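Local coordinates for protein acetylornithine aminotransferase (Aquifex aeolicus, PDB 2EH6) that catalyses the pyridoxal-phosphate-dependent transfer of an amino group from N(2)-acetyl-L-ornithine to 2-oxoglutarate in arginine biosynthesis, at residues A[366-369]-A[370-373]; A[335-339]-A[340-344]; A[252-256]-A[257-261]. One frame throughout, in Å; residues are numbered along the deposited sequence.

Along the chain contact 3 comes first, then contact 2, then contact 1. Contacts 1 and 2 are neighbours, with centres about 10 Å apart. Contact 2 runs from helix 330-338 into strand 341-346, and contact 1 lies on helix 361-374, which packs on that strand through Ala367 and Val370 against Leu341. Strand 341-346 belongs to the sheet that includes strands 313-317, 320-324 and 350-353. Contact 3 lies across the chain's centre, about 45 Å from contact 1 and 43 Å from contact 2 between centres, on strand 250-255 of the other seven-stranded sheet. Contacts 2 and 3 also touch the second subunit, so each is near the interface of the homodimer.

Contact 1. Residues A[366-369]-A[370-373]; sequences RAIS and VLRE
The shortest polar bond here runs from Arg372 N to Ile368 O, at 2.8 Å. It is one rung of the alpha-helix 361-374, which closes the chain of this class-III aminotransferase. The donor lies nearly on the line of the carbonyl bond, with a C=O...N angle of 163°. Three more i to i+4 bonds complete the ladder. Leu371 N gives to Ala367 O at 3.0 Å, and Glu373 N gives to Ser369 O at the same length. Val370 N reaches Arg366 O at 3.3 Å, the longest of the four. These three donors stand a little out of their carbonyl planes.

Side chains also lie against the carbonyl oxygens of the preceding turn. Leu371 turns CG back beside its own backbone N (chi1 -69°), and this brings CG to 3.2 Å from Ala367 O. Val370 has CG1 opposite its backbone N (chi1 170°). Its other branch, CG2, lies beside that N and meets Arg366 O at 3.6 Å. The apolar contact along the helix is between branch ends: Ile368 CD1 and Leu371 CD1 are 4.2 Å apart. Both side chains belong to the face that packs on helix 275-308, where Ile368 meets Phe302 and Leu306, and Leu371 meets Leu306. Ala367 is buried and touches Phe33.

The remaining face is exposed and polar, with Arg366, Ser369, Arg372 and Glu373 along it. Arg372 runs out extended, and its guanidinium has Glu373 OE2 at its edge, in its plane. This ion pair is long. Glu373 itself bends at chi2, and its CG rests 3.4 Å from Ser369 O.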
loop_
_atom_site.group_PDB
_atom_site.type_symbol
_atom_site.label_atom_id
_atom_site.label_comp_id
_atom_site.label_asym_id
_atom_site.label_seq_id
_atom_site.Cartn_x
_atom_site.Cartn_y
_atom_site.Cartn_z
ATOM N N ARG A 366 -7.104 -3.208 -34.806
ATOM C CA ARG A 366 -5.780 -3.813 -34.804
ATOM C C ARG A 366 -5.778 -5.042 -33.905
ATOM O O ARG A 366 -5.322 -6.117 -34.302
ATOM C CB ARG A 366 -4.754 -2.802 -34.291
ATOM C CG ARG A 366 -4.671 -1.526 -35.112
ATOM C CD ARG A 366 -3.752 -1.703 -36.302
ATOM N NE ARG A 366 -2.383 -1.976 -35.873
ATOM C CZ ARG A 366 -1.371 -2.227 -36.698
ATOM N NH1 ARG A 366 -1.566 -2.243 -38.012
ATOM N NH2 ARG A 366 -0.160 -2.463 -36.209
ATOM N N ALA A 367 -6.290 -4.878 -32.687
ATOM C CA ALA A 367 -6.343 -5.975 -31.726
ATOM C C ALA A 367 -7.249 -7.101 -32.220
ATOM O O ALA A 367 -6.916 -8.280 -32.090
ATOM C CB ALA A 367 -6.833 -5.464 -30.377
ATOM N N ILE A 368 -8.397 -6.735 -32.782
ATOM C CA ILE A 368 -9.332 -7.729 -33.292
ATOM C C ILE A 368 -8.679 -8.576 -34.385
ATOM O O ILE A 368 -8.841 -9.791 -34.408
ATOM C CB ILE A 368 -10.602 -7.057 -33.853
ATOM C CG1 ILE A 368 -11.409 -6.440 -32.706
ATOM C CG2 ILE A 368 -11.439 -8.073 -34.624
ATOM C CD1 ILE A 368 -11.882 -7.448 -31.658
ATOM N N SER A 369 -7.936 -7.934 -35.278
ATOM C CA SER A 369 -7.267 -8.648 -36.359
ATOM C C SER A 369 -6.343 -9.726 -35.794
ATOM O O SER A 369 -6.361 -10.875 -36.242
ATOM C CB SER A 369 -6.465 -7.666 -37.219
ATOM O OG SER A 369 -5.921 -8.312 -38.358
ATOM N N VAL A 370 -5.536 -9.356 -34.806
ATOM C CA VAL A 370 -4.616 -10.298 -34.179
ATOM C C VAL A 370 -5.383 -11.454 -33.547
ATOM O O VAL A 370 -4.986 -12.615 -33.657
ATOM C CB VAL A 370 -3.770 -9.608 -33.093
ATOM C CG1 VAL A 370 -2.998 -10.647 -32.293
ATOM C CG2 VAL A 370 -2.812 -8.617 -33.740
ATOM N N LEU A 371 -6.484 -11.128 -32.879
ATOM C CA LEU A 371 -7.313 -12.141 -32.238
ATOM C C LEU A 371 -7.892 -13.101 -33.273
ATOM O O LEU A 371 -7.911 -14.316 -33.069
ATOM C CB LEU A 371 -8.444 -11.469 -31.457
ATOM C CG LEU A 371 -8.003 -10.692 -30.217
ATOM C CD1 LEU A 371 -9.198 -9.975 -29.602
ATOM C CD2 LEU A 371 -7.383 -11.649 -29.217
ATOM N N ARG A 372 -8.366 -12.548 -34.385
ATOM C CA ARG A 372 -8.940 -13.360 -35.448
ATOM C C ARG A 372 -7.898 -14.352 -35.959
ATOM O O ARG A 372 -8.213 -15.506 -36.250
ATOM C CB ARG A 372 -9.420 -12.465 -36.598
ATOM C CG ARG A 372 -10.130 -13.211 -37.731
ATOM C CD ARG A 372 -10.721 -12.239 -38.745
ATOM N NE ARG A 372 -11.600 -12.890 -39.723
ATOM C CZ ARG A 372 -11.186 -13.580 -40.784
ATOM N NH1 ARG A 372 -9.891 -13.728 -41.031
ATOM N NH2 ARG A 372 -12.074 -14.115 -41.614
ATOM N N GLU A 373 -6.650 -13.904 -36.052
ATOM C CA GLU A 373 -5.577 -14.758 -36.544
ATOM C C GLU A 373 -5.057 -15.809 -35.564
ATOM O O GLU A 373 -4.477 -16.808 -35.990
ATOM C CB GLU A 373 -4.402 -13.902 -37.030
ATOM C CG GLU A 373 -4.700 -13.088 -38.279
ATOM C CD GLU A 373 -5.148 -13.953 -39.453
ATOM O OE1 GLU A 373 -4.372 -14.839 -39.876
ATOM O OE2 GLU A 373 -6.277 -13.747 -39.951
#

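Contact 2. Residues A[335-339]-A[340-344]; sequences KALEK and GLLIN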
loop_
_atom_site.group_PDB
_atom_site.type_symbol
_atom_site.label_atom_id
_atom_site.label_comp_id
_atom_site.label_asym_id
_atom_site.label_seq_id
_atom_site.Cartn_x
_atom_site.Cartn_y
_atom_site.Cartn_z
ATOM N N LYS A 335 0.923 -16.184 -27.961
ATOM C CA LYS A 335 0.781 -15.980 -29.397
ATOM C C LYS A 335 0.474 -14.522 -29.709
ATOM O O LYS A 335 1.020 -13.955 -30.656
ATOM C CB LYS A 335 -0.325 -16.882 -29.956
ATOM C CG LYS A 335 0.025 -18.366 -29.926
ATOM C CD LYS A 335 -1.139 -19.241 -30.366
ATOM C CE LYS A 335 -0.752 -20.718 -30.346
ATOM N NZ LYS A 335 -1.894 -21.615 -30.694
ATOM N N ALA A 336 -0.398 -13.912 -28.912
ATOM C CA ALA A 336 -0.751 -12.514 -29.126
ATOM C C ALA A 336 0.479 -11.648 -28.863
ATOM O O ALA A 336 0.758 -10.692 -29.594
ATOM C CB ALA A 336 -1.895 -12.110 -28.196
ATOM N N LEU A 337 1.214 -11.996 -27.814
ATOM C CA LEU A 337 2.418 -11.267 -27.443
ATOM C C LEU A 337 3.383 -11.244 -28.626
ATOM O O LEU A 337 3.890 -10.191 -29.015
ATOM C CB LEU A 337 3.082 -11.943 -26.243
ATOM C CG LEU A 337 4.379 -11.334 -25.703
ATOM C CD1 LEU A 337 4.116 -9.935 -25.174
ATOM C CD2 LEU A 337 4.932 -12.223 -24.596
ATOM N N GLU A 338 3.627 -12.420 -29.194
ATOM C CA GLU A 338 4.526 -12.554 -30.329
ATOM C C GLU A 338 4.073 -11.662 -31.484
ATOM O O GLU A 338 4.899 -11.159 -32.246
ATOM C CB GLU A 338 4.577 -14.020 -30.772
ATOM C CG GLU A 338 5.663 -14.357 -31.783
ATOM C CD GLU A 338 5.362 -13.831 -33.173
ATOM O OE1 GLU A 338 4.300 -14.187 -33.730
ATOM O OE2 GLU A 338 6.190 -13.065 -33.714
ATOM N N LYS A 339 2.765 -11.454 -31.606
ATOM C CA LYS A 339 2.235 -10.620 -32.678
ATOM C C LYS A 339 2.063 -9.153 -32.293
ATOM O O LYS A 339 1.334 -8.416 -32.953
ATOM C CB LYS A 339 0.903 -11.180 -33.181
ATOM C CG LYS A 339 0.997 -12.610 -33.692
ATOM C CD LYS A 339 0.033 -12.861 -34.840
ATOM C CE LYS A 339 0.227 -14.255 -35.418
ATOM N NZ LYS A 339 -0.244 -14.337 -36.829
ATOM N N GLY A 340 2.735 -8.732 -31.226
ATOM C CA GLY A 340 2.655 -7.343 -30.801
ATOM C C GLY A 340 1.373 -6.907 -30.110
ATOM O O GLY A 340 0.986 -5.738 -30.198
ATOM N N LEU A 341 0.709 -7.835 -29.428
ATOM C CA LEU A 341 -0.524 -7.510 -28.710
ATOM C C LEU A 341 -0.490 -8.076 -27.300
ATOM O O LEU A 341 -0.248 -9.271 -27.106
ATOM C CB LEU A 341 -1.757 -8.067 -29.433
ATOM C CG LEU A 341 -3.073 -7.832 -28.669
ATOM C CD1 LEU A 341 -3.398 -6.343 -28.677
ATOM C CD2 LEU A 341 -4.209 -8.625 -29.301
ATOM N N LEU A 342 -0.735 -7.211 -26.321
ATOM C CA LEU A 342 -0.753 -7.618 -24.924
ATOM C C LEU A 342 -2.181 -7.859 -24.456
ATOM O O LEU A 342 -2.995 -6.926 -24.404
ATOM C CB LEU A 342 -0.128 -6.539 -24.036
ATOM C CG LEU A 342 1.296 -6.065 -24.330
ATOM C CD1 LEU A 342 1.682 -4.993 -23.315
ATOM C CD2 LEU A 342 2.257 -7.240 -24.263
ATOM N N ILE A 343 -2.486 -9.113 -24.133
ATOM C CA ILE A 343 -3.799 -9.477 -23.623
ATOM C C ILE A 343 -3.560 -10.261 -22.334
ATOM O O ILE A 343 -2.422 -10.629 -22.026
ATOM C CB ILE A 343 -4.610 -10.337 -24.633
ATOM C CG1 ILE A 343 -3.813 -11.579 -25.044
ATOM C CG2 ILE A 343 -4.966 -9.506 -25.854
ATOM C CD1 ILE A 343 -4.539 -12.461 -26.049
ATOM N N ASN A 344 -4.625 -10.512 -21.581
ATOM C CA ASN A 344 -4.505 -11.227 -20.317
ATOM C C ASN A 344 -5.421 -12.445 -20.234
ATOM O O ASN A 344 -6.492 -12.474 -20.833
ATOM C CB ASN A 344 -4.795 -10.264 -19.162
ATOM C CG ASN A 344 -4.747 -10.939 -17.807
ATOM O OD1 ASN A 344 -5.784 -11.211 -17.200
ATOM N ND2 ASN A 344 -3.540 -11.216 -17.325
#
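Two backbone bonds between Ala336, Leu337 and the residues that follow them form a Schellman motif, which ends helix 330-338 and sends the chain into strand 341-346. Leu341 N gives to Ala336 O at 2.9 Å, and Gly340 N gives to Leu337 O, also at 2.9 Å. Neither donor sits on a lone pair of its acceptor. Both stand above the carbonyl plane, Gly340 N the more steeply, at 59° out of it. Gly340 is the C-prime residue and has positive phi, which favours glycine. A side chain there would also run into Lys339 O. Outside the two segments, backbone bonds from Gly340 and Leu342 to Leu31 seat the new strand beside strand 29-32.

A weaker polar approach lies on the same turn. Leu337 CA points its hydrogen at Leu341 O from 3.3 Å, as a bent CA-H...O contact.

The side chains meet through apolar contacts. Ala336 CB faces the strand and is covered by Ile343, whose CD1 is 3.4 Å away, a tight fit. Ile343 sets CG1 between its backbone N and carbonyl carbon (chi1 55°), and the extended branch carries CD1 to the alanine. Ala336 CB also has Leu341 CB at 4.2 Å, while Ile374 of helix 361-374 also touches this alanine. Leu341 packs on that same helix, and Ile343 meets Leu351 and Phe353 of strand 350-353.

On another side of the turn, Leu337 and Leu342 cross obliquely and both reach Tyr30. Leu342 also packs on Tyr67 of the second subunit. Leu337 has CG anti to its backbone N (chi1 179°), and its branch CD1 meets Leu342 CD2 at 3.4 Å, closer than usual for two methyl groups.

Contact 3. Residues A[252-256]-A[257-261]; sequences ILARE and EVAQS
Arg255 and Glu257 form a salt bridge at the turn from strand 250-255 into the short helix 256-259. The guanidinium meets the carboxylate end-on, with two nitrogens on one oxygen. Glu257 OE1 takes Arg255 NH1 at 2.9 Å on its anti lone pair, the one away from the other oxygen. Arg255 NH2 is 3.2 Å from Glu257 OE1, also on the anti side but out of the carboxylate plane. The oxygen lies in the guanidinium plane, while the two flat groups are turned 57° apart. The two side chains run side by side. Arg255 also pairs through NE with Asp235, its strongest polar partner. A methionine in its place would probably leave both Glu257 and Asp235 without this positive mate.

Backbone bonds start the helix. Ala259 N gives to Arg255 O at 3.0 Å, almost straight at 176°. Val258 N adds a weak bond to Arg255 O. At the next residue, Glu256 O is gripped twice by Gln260, through N at 3.2 Å and through NE2 at 3.1 Å, from opposite faces of its plane. Gln260 bends at chi2 (-60°), which folds its amide back over this carbonyl.

Packing lies further in. Val258 CG2 sits over the centre of one face of the Arg255 guanidinium, 4.1 Å from Arg255 CZ. Ala254 CB faces the helix and has Val258 CB at 4.4 Å and Ala259 CB at 4.3 Å. Leu105 of helix 95-112 covers Ala254 and Val258, and Met4 of the second subunit packs on Ala254 and Ala259. Strand 250-255 runs antiparallel to both its neighbours, 87-92 and 236-239, as is typical of the seven-stranded mixed sheet in the large domain of fold-type I pyridoxal-phosphate enzymes.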
loop_
_atom_site.group_PDB
_atom_site.type_symbol
_atom_site.label_atom_id
_atom_site.label_comp_id
_atom_site.label_asym_id
_atom_site.label_seq_id
_atom_site.Cartn_x
_atom_site.Cartn_y
_atom_site.Cartn_z
ATOM N N ILE A 252 -11.087 4.929 -0.064
ATOM C CA ILE A 252 -12.426 4.445 0.182
ATOM C C ILE A 252 -13.233 5.726 0.279
ATOM O O ILE A 252 -12.728 6.761 0.736
ATOM C CB ILE A 252 -12.578 3.645 1.497
ATOM C CG1 ILE A 252 -12.158 4.491 2.695
ATOM C CG2 ILE A 252 -11.798 2.347 1.406
ATOM C CD1 ILE A 252 -12.561 3.861 4.032
ATOM N N LEU A 253 -14.464 5.664 -0.204
ATOM C CA LEU A 253 -15.369 6.797 -0.158
ATOM C C LEU A 253 -16.564 6.222 0.578
ATOM O O LEU A 253 -17.068 5.160 0.211
ATOM C CB LEU A 253 -15.766 7.232 -1.575
ATOM C CG LEU A 253 -16.433 8.605 -1.735
ATOM C CD1 LEU A 253 -16.602 8.916 -3.211
ATOM C CD2 LEU A 253 -17.775 8.627 -1.016
ATOM N N ALA A 254 -16.999 6.907 1.628
ATOM C CA ALA A 254 -18.125 6.437 2.428
ATOM C C ALA A 254 -19.104 7.567 2.678
ATOM O O ALA A 254 -18.703 8.707 2.907
ATOM C CB ALA A 254 -17.622 5.881 3.765
ATOM N N ARG A 255 -20.393 7.257 2.643
ATOM C CA ARG A 255 -21.372 8.301 2.885
ATOM C C ARG A 255 -21.138 8.863 4.287
ATOM O O ARG A 255 -20.633 8.167 5.176
ATOM C CB ARG A 255 -22.799 7.759 2.703
ATOM C CG ARG A 255 -23.217 6.646 3.634
ATOM C CD ARG A 255 -24.581 6.098 3.196
ATOM N NE ARG A 255 -25.111 5.122 4.140
ATOM C CZ ARG A 255 -25.553 5.421 5.357
ATOM N NH1 ARG A 255 -25.537 6.678 5.786
ATOM N NH2 ARG A 255 -25.992 4.457 6.155
ATOM N N GLU A 256 -21.467 10.141 4.450
ATOM C CA GLU A 256 -21.300 10.887 5.700
ATOM C C GLU A 256 -21.490 10.151 7.021
ATOM O O GLU A 256 -20.629 10.209 7.901
ATOM C CB GLU A 256 -22.241 12.091 5.705
ATOM C CG GLU A 256 -21.842 13.231 4.806
ATOM C CD GLU A 256 -20.596 13.941 5.281
ATOM O OE1 GLU A 256 -20.263 13.856 6.482
ATOM O OE2 GLU A 256 -19.955 14.602 4.446
ATOM N N GLU A 257 -22.628 9.485 7.176
ATOM C CA GLU A 257 -22.915 8.794 8.426
ATOM C C GLU A 257 -21.939 7.685 8.790
ATOM O O GLU A 257 -21.596 7.520 9.958
ATOM C CB GLU A 257 -24.330 8.224 8.411
ATOM C CG GLU A 257 -24.643 7.436 9.668
ATOM C CD GLU A 257 -26.020 6.837 9.653
ATOM O OE1 GLU A 257 -26.480 6.431 8.564
ATOM O OE2 GLU A 257 -26.635 6.757 10.735
ATOM N N VAL A 258 -21.501 6.914 7.805
ATOM C CA VAL A 258 -20.563 5.839 8.091
ATOM C C VAL A 258 -19.168 6.427 8.315
ATOM O O VAL A 258 -18.467 6.047 9.255
ATOM C CB VAL A 258 -20.532 4.810 6.939
ATOM C CG1 VAL A 258 -19.549 3.692 7.257
ATOM C CG2 VAL A 258 -21.925 4.231 6.730
ATOM N N ALA A 259 -18.786 7.376 7.466
ATOM C CA ALA A 259 -17.479 8.017 7.556
ATOM C C ALA A 259 -17.181 8.577 8.941
ATOM O O ALA A 259 -16.019 8.671 9.346
ATOM C CB ALA A 259 -17.375 9.128 6.517
ATOM N N GLN A 260 -18.232 8.947 9.665
ATOM C CA GLN A 260 -18.078 9.506 11.001
ATOM C C GLN A 260 -17.253 8.619 11.918
ATOM O O GLN A 260 -16.499 9.117 12.749
ATOM C CB GLN A 260 -19.455 9.740 11.646
ATOM C CG GLN A 260 -20.356 10.720 10.905
ATOM C CD GLN A 260 -19.743 12.103 10.778
ATOM O OE1 GLN A 260 -19.428 12.749 11.779
ATOM N NE2 GLN A 260 -19.570 12.566 9.539
ATOM N N SER A 261 -17.395 7.306 11.763
ATOM C CA SER A 261 -16.687 6.346 12.602
ATOM C C SER A 261 -15.167 6.355 12.513
ATOM O O SER A 261 -14.495 5.826 13.394
ATOM C CB SER A 261 -17.204 4.935 12.334
ATOM O OG SER A 261 -18.527 4.791 12.823
#